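Local coordinates for protein cytosolic acyl coenzyme A thioester hydrolase (Mus musculus, PDB 2V1O) that hydrolyses fatty acyl-CoAs, palmitoyl-CoA preferentially, to free fatty acids and coenzyme A; this chain is the N-terminal of its two hotdog domains, at residues K79-V84 with T105-P110; G1-M6 with G65-V70; R45-L50 with L111-V116. One frame throughout, in Å; residues are numbered along the deposited sequence.

All three contacts are antiparallel strand pairings in the single sheet of the hotdog domain. Contact 1 is the buried one, inside the hairpin of strands 82-91 and 98-112; contacts 2 and 3 involve the two strands that are outermost within this chain, are only partly buried, and both reach the third subunit. Contacts 1 and 3 share strand 98-112, touch through Val109 O and Ala49 N, and both meet coenzyme A, near its 3'-phosphate end and its pantetheine arm respectively. Contact 2, on the far side of the chain's centre, is about 24 Å from contact 1, centre to centre. A glutamate methylene stacked on a tryptophan marks contact 1, methionine packing contact 2, and leucine, valine and alanine methyls contact 3.

Contact 1: residues K79-V84 with T105-P110; sequences KHSVEV and TLWYVP. With COA (coenzyme A), chain G.
Part of the coenzyme A pocket is built on this beta hairpin of the hotdog sheet, where Val82-Val84 runs antiparallel to Thr105-Pro110. Glu83 and Trp107 form a non-hydrogen-bonded pair and carry the side-chain contact: Glu83 CB sits over one face of the indole, 3.6 Å from the centroid of its six-membered ring, a CH-pi contact. With CG anti to the backbone N (chi1 -174°) and the chain extended, the glutamate runs obliquely across the ring and also brings CG to 3.5 Å from Thr105 CG2. Its carboxylate plane is turned 44° from the ring. Water 1 donates to Glu83 OE2 (2.9 Å) and accepts from Trp107 NE1 at 3.3 Å. Arg139 forms a salt bridge with OE2, and Thr75 hydrogen-bonds to OE1. At the edge of the indole, near its plane, lies Ser81 OG, 3.4 Å from Trp107 CE3; this hydroxyl is hydrogen-bonded to Ser78. The other face of the sheet is lined by Val82, Val84, Leu106 and Tyr108, and Val84 CG2 meets Tyr108 CD2 obliquely. Four backbone hydrogen bonds link Val82 with Tyr108 and Val84 with Leu106, each pair bonded in both directions. At the ligand end, His80 N donates to O9A of the coenzyme A 3'-phosphate (2.9 Å, N-H...O 159°), while Val109 CG2 lies 3.2 Å from the ribose O4B. Within this contact the 3'-phosphate is thus bound by a main-chain N-H just before the strand; Ser78, Tyr140, Lys144 and Arg147 also hydrogen-bond the coenzyme. The Glu83 carboxylate, gripped by arginine, threonine and water, is probably kept ionised, and the bonds to its two oxygens would help hold its alkyl chain against the indole.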
loop_
_atom_site.group_PDB
_atom_site.type_symbol
_atom_site.label_atom_id
_atom_site.label_comp_id
_atom_site.label_asym_id
_atom_site.label_seq_id
_atom_site.Cartn_x
_atom_site.Cartn_y
_atom_site.Cartn_z
ATOM N N LYS A 79 -0.760 -36.341 7.285
ATOM C CA LYS A 79 0.475 -36.692 6.581
ATOM C C LYS A 79 1.034 -35.520 5.762
ATOM O O LYS A 79 2.244 -35.285 5.767
ATOM C CB LYS A 79 0.289 -37.929 5.694
ATOM C CG LYS A 79 1.607 -38.427 5.093
ATOM C CD LYS A 79 1.502 -39.797 4.451
ATOM C CE LYS A 79 2.819 -40.163 3.778
ATOM N NZ LYS A 79 2.809 -41.559 3.243
ATOM N N HIS A 80 0.144 -34.791 5.087
ATOM C CA HIS A 80 0.534 -33.709 4.177
ATOM C C HIS A 80 -0.202 -32.389 4.398
ATOM O O HIS A 80 -0.212 -31.531 3.509
ATOM C CB HIS A 80 0.337 -34.137 2.719
ATOM C CG HIS A 80 0.962 -35.451 2.378
ATOM N ND1 HIS A 80 2.312 -35.599 2.152
ATOM C CD2 HIS A 80 0.416 -36.679 2.221
ATOM C CE1 HIS A 80 2.573 -36.863 1.864
ATOM N NE2 HIS A 80 1.439 -37.539 1.900
ATOM N N SER A 81 -0.808 -32.204 5.570
ATOM C CA SER A 81 -1.548 -30.963 5.824
ATOM C C SER A 81 -1.502 -30.514 7.292
ATOM O O SER A 81 -1.218 -31.311 8.193
ATOM C CB SER A 81 -2.996 -31.045 5.298
ATOM O OG SER A 81 -3.880 -31.660 6.223
ATOM N N VAL A 82 -1.787 -29.228 7.498
ATOM C CA VAL A 82 -1.712 -28.575 8.805
ATOM C C VAL A 82 -3.025 -27.852 9.073
ATOM O O VAL A 82 -3.483 -27.065 8.241
ATOM C CB VAL A 82 -0.568 -27.514 8.836
ATOM C CG1 VAL A 82 -0.467 -26.821 10.228
ATOM C CG2 VAL A 82 0.770 -28.132 8.425
ATOM N N GLU A 83 -3.623 -28.114 10.233
ATOM C CA GLU A 83 -4.803 -27.375 10.659
ATOM C C GLU A 83 -4.375 -26.271 11.621
ATOM O O GLU A 83 -3.633 -26.525 12.577
ATOM C CB GLU A 83 -5.820 -28.304 11.327
ATOM C CG GLU A 83 -7.140 -27.624 11.659
ATOM C CD GLU A 83 -7.961 -28.402 12.678
ATOM O OE1 GLU A 83 -7.399 -28.788 13.724
ATOM O OE2 GLU A 83 -9.164 -28.630 12.423
ATOM N N VAL A 84 -4.833 -25.051 11.351
ATOM C CA VAL A 84 -4.488 -23.888 12.176
ATOM C C VAL A 84 -5.764 -23.201 12.646
ATOM O O VAL A 84 -6.662 -22.922 11.843
ATOM C CB VAL A 84 -3.600 -22.852 11.400
ATOM C CG1 VAL A 84 -3.245 -21.664 12.304
ATOM C CG2 VAL A 84 -2.320 -23.509 10.817
ATOM N N THR A 105 -10.673 -21.414 11.293
ATOM C CA THR A 105 -9.803 -22.566 11.150
ATOM C C THR A 105 -9.376 -22.664 9.684
ATOM O O THR A 105 -10.195 -22.519 8.771
ATOM C CB THR A 105 -10.478 -23.865 11.630
ATOM O OG1 THR A 105 -10.752 -23.764 13.032
ATOM C CG2 THR A 105 -9.581 -25.092 11.387
ATOM N N LEU A 106 -8.086 -22.903 9.485
ATOM C CA LEU A 106 -7.500 -22.953 8.156
ATOM C C LEU A 106 -6.714 -24.239 7.976
ATOM O O LEU A 106 -6.145 -24.760 8.932
ATOM C CB LEU A 106 -6.542 -21.777 7.968
ATOM C CG LEU A 106 -6.941 -20.367 8.425
ATOM C CD1 LEU A 106 -5.707 -19.470 8.511
ATOM C CD2 LEU A 106 -7.965 -19.779 7.491
ATOM N N TRP A 107 -6.648 -24.708 6.730
ATOM C CA TRP A 107 -5.807 -25.836 6.366
ATOM C C TRP A 107 -4.768 -25.402 5.353
ATOM O O TRP A 107 -5.094 -24.744 4.354
ATOM C CB TRP A 107 -6.648 -26.984 5.790
ATOM C CG TRP A 107 -7.563 -27.590 6.799
ATOM C CD1 TRP A 107 -8.809 -27.151 7.142
ATOM C CD2 TRP A 107 -7.309 -28.756 7.600
ATOM N NE1 TRP A 107 -9.352 -27.971 8.104
ATOM C CE2 TRP A 107 -8.449 -28.961 8.407
ATOM C CE3 TRP A 107 -6.224 -29.642 7.714
ATOM C CZ2 TRP A 107 -8.545 -30.022 9.322
ATOM C CZ3 TRP A 107 -6.320 -30.702 8.624
ATOM C CH2 TRP A 107 -7.474 -30.876 9.416
ATOM N N TYR A 108 -3.521 -25.780 5.634
ATOM C CA TYR A 108 -2.380 -25.504 4.774
ATOM C C TYR A 108 -1.734 -26.802 4.311
ATOM O O TYR A 108 -1.797 -27.811 4.999
ATOM C CB TYR A 108 -1.341 -24.670 5.526
ATOM C CG TYR A 108 -1.779 -23.246 5.750
ATOM C CD1 TYR A 108 -1.428 -22.243 4.838
ATOM C CD2 TYR A 108 -2.556 -22.896 6.858
ATOM C CE1 TYR A 108 -1.840 -20.929 5.020
ATOM C CE2 TYR A 108 -2.975 -21.564 7.048
ATOM C CZ TYR A 108 -2.611 -20.598 6.124
ATOM O OH TYR A 108 -3.005 -19.285 6.290
ATOM N N VAL A 109 -1.103 -26.741 3.150
ATOM C CA VAL A 109 -0.354 -27.853 2.587
ATOM C C VAL A 109 1.039 -27.327 2.191
ATOM O O VAL A 109 1.136 -26.327 1.485
ATOM C CB VAL A 109 -1.093 -28.453 1.360
ATOM C CG1 VAL A 109 -0.272 -29.559 0.709
ATOM C CG2 VAL A 109 -2.498 -28.970 1.756
ATOM N N PRO A 110 2.117 -27.988 2.657
ATOM C CA PRO A 110 3.450 -27.511 2.281
ATOM C C PRO A 110 3.823 -27.884 0.849
ATOM O O PRO A 110 3.689 -29.047 0.447
ATOM C CB PRO A 110 4.382 -28.213 3.278
ATOM C CG PRO A 110 3.654 -29.472 3.658
ATOM C CD PRO A 110 2.173 -29.168 3.548
HETATM N N1A COA G . -8.442 -28.679 2.184
HETATM C C2A COA G . -7.711 -29.411 3.090
HETATM N N3A COA G . -6.758 -30.294 2.638
HETATM C C4A COA G . -6.548 -30.428 1.302
HETATM C C5A COA G . -7.268 -29.694 0.368
HETATM C C6A COA G . -8.227 -28.806 0.822
HETATM N N6A COA G . -8.959 -28.095 -0.034
HETATM N N7A COA G . -6.835 -30.044 -0.871
HETATM C C8A COA G . -5.868 -30.976 -0.734
HETATM N N9A COA G . -5.685 -31.217 0.601
HETATM C C1B COA G . -4.648 -32.028 1.238
HETATM C C2B COA G . -4.938 -33.517 1.116
HETATM O O2B COA G . -5.888 -33.928 2.073
HETATM C C3B COA G . -3.544 -34.095 1.299
HETATM O O3B COA G . -3.203 -34.252 2.664
HETATM P P3B COA G . -3.207 -35.699 3.378
HETATM O O7A COA G . -4.628 -36.151 3.457
HETATM O O8A COA G . -2.403 -36.652 2.527
HETATM O O9A COA G . -2.615 -35.554 4.758
HETATM C C4B COA G . -2.634 -33.016 0.713
HETATM O O4B COA G . -3.410 -31.838 0.596
HETATM C C5B COA G . -2.051 -33.396 -0.643
HETATM O O5B COA G . -3.056 -33.881 -1.505
HETATM P P1A COA G . -2.687 -34.151 -3.042
HETATM O O1A COA G . -1.319 -34.770 -3.121
HETATM O O2A COA G . -3.782 -35.002 -3.647
HETATM O O3A COA G . -2.637 -32.707 -3.753
HETATM P P2A COA G . -3.888 -31.975 -4.442
HETATM O O4A COA G . -5.182 -32.241 -3.713
HETATM O O5A COA G . -3.973 -32.294 -5.918
HETATM O O6A COA G . -3.456 -30.437 -4.297
HETATM C CBP COA G . -3.094 -28.346 -3.174
HETATM C CCP COA G . -3.494 -29.813 -3.023
HETATM C CDP COA G . -3.425 -27.611 -1.870
HETATM C CEP COA G . -1.581 -28.319 -3.388
HETATM C CAP COA G . -3.853 -27.746 -4.366
HETATM O OAP COA G . -5.252 -27.847 -4.189
HETATM C C9P COA G . -3.481 -26.308 -4.636
HETATM O O9P COA G . -2.261 -26.015 -5.249
HETATM N N8P COA G . -4.355 -25.379 -4.273
HETATM C C7P COA G . -4.039 -23.962 -4.302
HETATM C C6P COA G . -3.203 -23.541 -3.093
HETATM C C5P COA G . -2.941 -22.054 -3.165
HETATM O O5P COA G . -2.152 -21.615 -4.020
HETATM N N4P COA G . -3.593 -21.292 -2.284
HETATM C C3P COA G . -3.837 -19.864 -2.476
HETATM C C2P COA G . -4.723 -19.542 -3.700
HETATM S S1P COA G . -4.809 -17.742 -3.825
HETATM O O HOH W 1 -11.406 -28.116 10.661
HETATM O O HOH W 2 -10.802 -26.197 14.179
#

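Contact 2: residues G1-M6 with G65-V70; sequences GAMRIM and GEVAHV
Met3 and Val67 meet at the apolar centre of this pairing, which joins the short N-terminal strand to strand 67-77 of the hotdog sheet, Met3 CB resting 3.8 Å from Val67 CG1. The methionine also lies beside His69, the two side chains pointing the same way: Met3 CB is over one face of the imidazole, offset toward its rim, and SD approaches the ring obliquely at 4.4 Å from its centroid. A chi1 of 79° sets Met3 CG between its own N and carbonyl carbon, and the bend at chi3 then turns CE back to the ring. On the reverse face Met6 folds over at chi2 and chi3, bringing CE to 3.8 Å from Ala68 CB. The same methyl lies over the centre of the Arg4 guanidinium, 3.7 Å above its plane; Arg4 itself forms a salt bridge with Asp10. Back on the Met3 face, Ile5 CD1 touches Gly65 O at 3.3 Å. The backbones are paired antiparallel, with bonds in both directions between Ala2 and Val70 and between Arg4 and Ala68. Past the strand end, Met6 N donates to Glu66 O (2.8 Å), and Gly65 N returns a bond to Met6 O at 2.9 Å. The Glu66 carboxylate is hydrogen-bonded to Cys63 N and Asn92. Strand 2-5 is outermost in this chain's sheet, with 67-77 lying between it and 82-91. Ala68 and Val70 pack on Met25 of helix 19-38, whereas Val67 on the opposite face reaches Ile32 of the third subunit, whose Gly1 also packs on Met3.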
loop_
_atom_site.group_PDB
_atom_site.type_symbol
_atom_site.label_atom_id
_atom_site.label_comp_id
_atom_site.label_asym_id
_atom_site.label_seq_id
_atom_site.Cartn_x
_atom_site.Cartn_y
_atom_site.Cartn_z
ATOM N N GLY A 1 2.382 -13.413 18.688
ATOM C CA GLY A 1 1.171 -13.104 17.876
ATOM C C GLY A 1 1.368 -11.959 16.901
ATOM O O GLY A 1 2.498 -11.614 16.535
ATOM N N ALA A 2 0.259 -11.362 16.474
ATOM C CA ALA A 2 0.302 -10.190 15.610
ATOM C C ALA A 2 -0.709 -9.157 16.104
ATOM O O ALA A 2 -1.797 -9.506 16.536
ATOM C CB ALA A 2 0.015 -10.577 14.167
ATOM N N MET A 3 -0.332 -7.887 16.066
ATOM C CA MET A 3 -1.283 -6.814 16.346
ATOM C C MET A 3 -0.991 -5.609 15.475
ATOM O O MET A 3 0.163 -5.315 15.161
ATOM C CB MET A 3 -1.341 -6.444 17.839
ATOM C CG MET A 3 -0.221 -5.548 18.359
ATOM S SD MET A 3 -0.400 -5.053 20.095
ATOM C CE MET A 3 0.009 -6.567 20.951
ATOM N N ARG A 4 -2.060 -4.923 15.092
ATOM C CA ARG A 4 -1.972 -3.796 14.186
ATOM C C ARG A 4 -3.171 -2.905 14.435
ATOM O O ARG A 4 -4.288 -3.402 14.624
ATOM C CB ARG A 4 -1.978 -4.318 12.745
ATOM C CG ARG A 4 -2.142 -3.278 11.675
ATOM C CD ARG A 4 -1.780 -3.842 10.295
ATOM N NE ARG A 4 -2.922 -4.310 9.502
ATOM C CZ ARG A 4 -3.852 -3.516 8.966
ATOM N NH1 ARG A 4 -3.817 -2.201 9.163
ATOM N NH2 ARG A 4 -4.833 -4.042 8.234
ATOM N N ILE A 5 -2.930 -1.598 14.448
ATOM C CA ILE A 5 -4.000 -0.618 14.591
ATOM C C ILE A 5 -4.746 -0.502 13.261
ATOM O O ILE A 5 -4.138 -0.521 12.184
ATOM C CB ILE A 5 -3.478 0.770 15.068
ATOM C CG1 ILE A 5 -4.636 1.642 15.583
ATOM C CG2 ILE A 5 -2.680 1.481 13.970
ATOM C CD1 ILE A 5 -4.217 2.629 16.676
ATOM N N MET A 6 -6.061 -0.386 13.352
ATOM C CA MET A 6 -6.902 -0.296 12.164
ATOM C C MET A 6 -6.855 1.124 11.608
ATOM O O MET A 6 -6.989 2.094 12.358
ATOM C CB MET A 6 -8.327 -0.730 12.493
ATOM C CG MET A 6 -8.446 -2.194 12.921
ATOM S SD MET A 6 -8.129 -3.369 11.577
ATOM C CE MET A 6 -6.355 -3.589 11.758
ATOM N N GLY A 65 -8.836 2.749 14.440
ATOM C CA GLY A 65 -8.154 3.169 15.653
ATOM C C GLY A 65 -8.106 2.094 16.721
ATOM O O GLY A 65 -7.358 2.213 17.685
ATOM N N GLU A 66 -8.921 1.054 16.562
ATOM C CA GLU A 66 -8.833 -0.119 17.440
ATOM C C GLU A 66 -7.681 -1.014 16.984
ATOM O O GLU A 66 -7.251 -0.937 15.827
ATOM C CB GLU A 66 -10.169 -0.868 17.501
ATOM C CG GLU A 66 -11.265 -0.005 18.122
ATOM C CD GLU A 66 -12.613 -0.693 18.257
ATOM O OE1 GLU A 66 -12.930 -1.608 17.462
ATOM O OE2 GLU A 66 -13.367 -0.288 19.169
ATOM N N VAL A 67 -7.169 -1.827 17.906
ATOM C CA VAL A 67 -6.040 -2.704 17.624
ATOM C C VAL A 67 -6.566 -4.116 17.413
ATOM O O VAL A 67 -7.228 -4.679 18.289
ATOM C CB VAL A 67 -4.989 -2.718 18.765
ATOM C CG1 VAL A 67 -3.919 -3.792 18.494
ATOM C CG2 VAL A 67 -4.350 -1.332 18.952
ATOM N N ALA A 68 -6.273 -4.663 16.238
ATOM C CA ALA A 68 -6.568 -6.053 15.921
ATOM C C ALA A 68 -5.453 -6.942 16.476
ATOM O O ALA A 68 -4.282 -6.753 16.146
ATOM C CB ALA A 68 -6.680 -6.220 14.428
ATOM N N HIS A 69 -5.820 -7.880 17.338
ATOM C CA HIS A 69 -4.885 -8.869 17.879
ATOM C C HIS A 69 -5.165 -10.193 17.190
ATOM O O HIS A 69 -6.282 -10.681 17.255
ATOM C CB HIS A 69 -5.105 -9.055 19.385
ATOM C CG HIS A 69 -4.584 -7.935 20.233
ATOM N ND1 HIS A 69 -5.263 -6.748 20.407
ATOM C CD2 HIS A 69 -3.474 -7.848 21.004
ATOM C CE1 HIS A 69 -4.578 -5.967 21.222
ATOM N NE2 HIS A 69 -3.492 -6.613 21.603
ATOM N N VAL A 70 -4.158 -10.771 16.537
ATOM C CA VAL A 70 -4.329 -12.044 15.822
ATOM C C VAL A 70 -3.378 -13.098 16.387
ATOM O O VAL A 70 -2.163 -12.882 16.473
ATOM C CB VAL A 70 -4.134 -11.879 14.286
ATOM C CG1 VAL A 70 -4.319 -13.220 13.572
ATOM C CG2 VAL A 70 -5.106 -10.856 13.730
#

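Contact 3: residues R45-L50 with L111-V116; sequences RCVAAL and LSLKNV. With COA (coenzyme A), chain G.
Apolar contacts join Val47 to Leu113 and Ala49 to Leu111, at the end of the hotdog sheet where strand 98-112 runs into a turn. Val47 CG2 meets Leu113 CD2 at 3.5 Å, one methyl against another, with the two side chains at a slant. The other branch of Leu113 lies over the start of the strand, CD1 being 4.0 Å from Arg45 CB. The two methyls of Leu111 part: CD1 lies 3.9 Å from Ala49 CB, while CD2 reaches CEP of coenzyme A. Ala49 CB also borders the pantetheine arm, so this pair forms a small apolar wall beside the ligand. Three backbone hydrogen bonds join the segments. Val47 and Leu111 are bonded both ways; Leu111 N approaches Val47 O from above the carbonyl plane, 38° out of it. Leu113 N donates to Arg45 O in a nearly straight bond (3.0 Å, 174°). Water 3 gives a second bond to Arg45 O at 2.7 Å and accepts from Lys114 N. Polar side-chain bonding centres on Ser112, whose OG accepts from Asn115 N at 3.0 Å, an ST motif, with a weak second bond from Lys114 N; Glu44 bonds both this hydroxyl and Asn115 ND2. Toward the ligand, coenzyme A N4P donates to Leu50 O (2.9 Å), fixing an amide of the pantetheine arm to the strand backbone. Strand 46-57 is outermost in this chain's sheet, beside 98-112. Cys46 and Ala48 face helix 19-38, packing on Cys38 and Ser34, whereas Val47 and Leu113 meet Val13 and Ala14 of the second subunit, and Leu113 also touches Leu94 of the third subunit.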
loop_
_atom_site.group_PDB
_atom_site.type_symbol
_atom_site.label_atom_id
_atom_site.label_comp_id
_atom_site.label_asym_id
_atom_site.label_seq_id
_atom_site.Cartn_x
_atom_site.Cartn_y
_atom_site.Cartn_z
ATOM N N ARG A 45 12.980 -27.725 1.767
ATOM C CA ARG A 45 12.508 -26.360 2.008
ATOM C C ARG A 45 11.187 -26.133 1.295
ATOM O O ARG A 45 11.018 -26.498 0.128
ATOM C CB ARG A 45 13.541 -25.307 1.585
ATOM C CG ARG A 45 14.877 -25.391 2.319
ATOM C CD ARG A 45 14.726 -25.460 3.833
ATOM N NE ARG A 45 15.975 -25.126 4.518
ATOM C CZ ARG A 45 16.290 -25.503 5.755
ATOM N NH1 ARG A 45 15.456 -26.248 6.466
ATOM N NH2 ARG A 45 17.455 -25.138 6.279
ATOM N N CYS A 46 10.244 -25.551 2.023
ATOM C CA CYS A 46 8.888 -25.421 1.521
ATOM C C CYS A 46 8.200 -24.176 2.044
ATOM O O CYS A 46 8.681 -23.519 2.987
ATOM C CB CYS A 46 8.083 -26.661 1.906
ATOM S SG CYS A 46 7.920 -26.898 3.683
ATOM N N VAL A 47 7.075 -23.849 1.410
ATOM C CA VAL A 47 6.186 -22.807 1.910
ATOM C C VAL A 47 4.781 -23.386 1.981
ATOM O O VAL A 47 4.339 -24.092 1.072
ATOM C CB VAL A 47 6.211 -21.549 1.020
ATOM C CG1 VAL A 47 5.167 -20.545 1.482
ATOM C CG2 VAL A 47 7.592 -20.914 1.054
ATOM N N ALA A 48 4.089 -23.093 3.075
ATOM C CA ALA A 48 2.731 -23.578 3.264
ATOM C C ALA A 48 1.760 -22.765 2.407
ATOM O O ALA A 48 1.786 -21.536 2.447
ATOM C CB ALA A 48 2.354 -23.487 4.728
ATOM N N ALA A 49 0.923 -23.458 1.631
ATOM C CA ALA A 49 -0.127 -22.825 0.815
ATOM C C ALA A 49 -1.510 -23.026 1.442
ATOM O O ALA A 49 -1.823 -24.125 1.907
ATOM C CB ALA A 49 -0.111 -23.399 -0.594
ATOM N N LEU A 50 -2.346 -21.984 1.437
ATOM C CA LEU A 50 -3.709 -22.121 1.968
ATOM C C LEU A 50 -4.546 -23.034 1.086
ATOM O O LEU A 50 -4.763 -22.743 -0.092
ATOM C CB LEU A 50 -4.404 -20.757 2.127
ATOM C CG LEU A 50 -5.825 -20.812 2.713
ATOM C CD1 LEU A 50 -5.801 -21.266 4.169
ATOM C CD2 LEU A 50 -6.516 -19.476 2.592
ATOM N N LEU A 111 4.288 -26.888 0.102
ATOM C CA LEU A 111 4.758 -27.095 -1.265
ATOM C C LEU A 111 6.235 -26.773 -1.362
ATOM O O LEU A 111 6.678 -25.723 -0.889
ATOM C CB LEU A 111 3.966 -26.230 -2.248
ATOM C CG LEU A 111 2.438 -26.414 -2.266
ATOM C CD1 LEU A 111 1.798 -25.472 -3.279
ATOM C CD2 LEU A 111 2.068 -27.862 -2.566
ATOM N N SER A 112 6.990 -27.688 -1.966
ATOM C CA SER A 112 8.424 -27.508 -2.176
ATOM C C SER A 112 8.735 -26.206 -2.922
ATOM O O SER A 112 8.026 -25.818 -3.860
ATOM C CB SER A 112 8.994 -28.706 -2.940
ATOM O OG SER A 112 10.371 -28.529 -3.218
ATOM N N LEU A 113 9.786 -25.522 -2.484
ATOM C CA LEU A 113 10.264 -24.339 -3.184
ATOM C C LEU A 113 11.020 -24.724 -4.455
ATOM O O LEU A 113 10.955 -24.019 -5.470
ATOM C CB LEU A 113 11.146 -23.495 -2.261
ATOM C CG LEU A 113 10.409 -22.731 -1.161
ATOM C CD1 LEU A 113 11.374 -22.313 -0.058
ATOM C CD2 LEU A 113 9.686 -21.515 -1.738
ATOM N N LYS A 114 11.730 -25.848 -4.390
ATOM C CA LYS A 114 12.560 -26.334 -5.493
ATOM C C LYS A 114 11.716 -27.011 -6.574
ATOM O O LYS A 114 11.899 -26.767 -7.777
ATOM C CB LYS A 114 13.608 -27.309 -4.945
ATOM C CG LYS A 114 14.646 -27.821 -5.947
ATOM C CD LYS A 114 15.958 -28.132 -5.226
ATOM C CE LYS A 114 16.645 -26.841 -4.748
ATOM N NZ LYS A 114 17.329 -27.004 -3.427
ATOM N N ASN A 115 10.797 -27.866 -6.139
ATOM C CA ASN A 115 9.996 -28.682 -7.043
ATOM C C ASN A 115 8.562 -28.177 -7.066
ATOM O O ASN A 115 7.817 -28.382 -6.103
ATOM C CB ASN A 115 10.051 -30.146 -6.597
ATOM C CG ASN A 115 11.459 -30.709 -6.617
ATOM O OD1 ASN A 115 12.111 -30.747 -7.664
ATOM N ND2 ASN A 115 11.931 -31.166 -5.461
ATOM N N VAL A 116 8.168 -27.517 -8.154
ATOM C CA VAL A 116 6.895 -26.786 -8.147
ATOM C C VAL A 116 5.676 -27.696 -7.983
ATOM O O VAL A 116 5.533 -28.723 -8.665
ATOM C CB VAL A 116 6.714 -25.773 -9.334
ATOM C CG1 VAL A 116 8.059 -25.193 -9.806
ATOM C CG2 VAL A 116 5.915 -26.369 -10.475
HETATM N N1A COA G . -8.442 -28.679 2.184
HETATM C C2A COA G . -7.711 -29.411 3.090
HETATM N N3A COA G . -6.758 -30.294 2.638
HETATM C C4A COA G . -6.548 -30.428 1.302
HETATM C C5A COA G . -7.268 -29.694 0.368
HETATM C C6A COA G . -8.227 -28.806 0.822
HETATM N N6A COA G . -8.959 -28.095 -0.034
HETATM N N7A COA G . -6.835 -30.044 -0.871
HETATM C C8A COA G . -5.868 -30.976 -0.734
HETATM N N9A COA G . -5.685 -31.217 0.601
HETATM C C1B COA G . -4.648 -32.028 1.238
HETATM C C2B COA G . -4.938 -33.517 1.116
HETATM O O2B COA G . -5.888 -33.928 2.073
HETATM C C3B COA G . -3.544 -34.095 1.299
HETATM O O3B COA G . -3.203 -34.252 2.664
HETATM P P3B COA G . -3.207 -35.699 3.378
HETATM O O7A COA G . -4.628 -36.151 3.457
HETATM O O8A COA G . -2.403 -36.652 2.527
HETATM O O9A COA G . -2.615 -35.554 4.758
HETATM C C4B COA G . -2.634 -33.016 0.713
HETATM O O4B COA G . -3.410 -31.838 0.596
HETATM C C5B COA G . -2.051 -33.396 -0.643
HETATM O O5B COA G . -3.056 -33.881 -1.505
HETATM P P1A COA G . -2.687 -34.151 -3.042
HETATM O O1A COA G . -1.319 -34.770 -3.121
HETATM O O2A COA G . -3.782 -35.002 -3.647
HETATM O O3A COA G . -2.637 -32.707 -3.753
HETATM P P2A COA G . -3.888 -31.975 -4.442
HETATM O O4A COA G . -5.182 -32.241 -3.713
HETATM O O5A COA G . -3.973 -32.294 -5.918
HETATM O O6A COA G . -3.456 -30.437 -4.297
HETATM C CBP COA G . -3.094 -28.346 -3.174
HETATM C CCP COA G . -3.494 -29.813 -3.023
HETATM C CDP COA G . -3.425 -27.611 -1.870
HETATM C CEP COA G . -1.581 -28.319 -3.388
HETATM C CAP COA G . -3.853 -27.746 -4.366
HETATM O OAP COA G . -5.252 -27.847 -4.189
HETATM C C9P COA G . -3.481 -26.308 -4.636
HETATM O O9P COA G . -2.261 -26.015 -5.249
HETATM N N8P COA G . -4.355 -25.379 -4.273
HETATM C C7P COA G . -4.039 -23.962 -4.302
HETATM C C6P COA G . -3.203 -23.541 -3.093
HETATM C C5P COA G . -2.941 -22.054 -3.165
HETATM O O5P COA G . -2.152 -21.615 -4.020
HETATM N N4P COA G . -3.593 -21.292 -2.284
HETATM C C3P COA G . -3.837 -19.864 -2.476
HETATM C C2P COA G . -4.723 -19.542 -3.700
HETATM S S1P COA G . -4.809 -17.742 -3.825
HETATM O O HOH W 3 12.969 -26.891 -1.754
#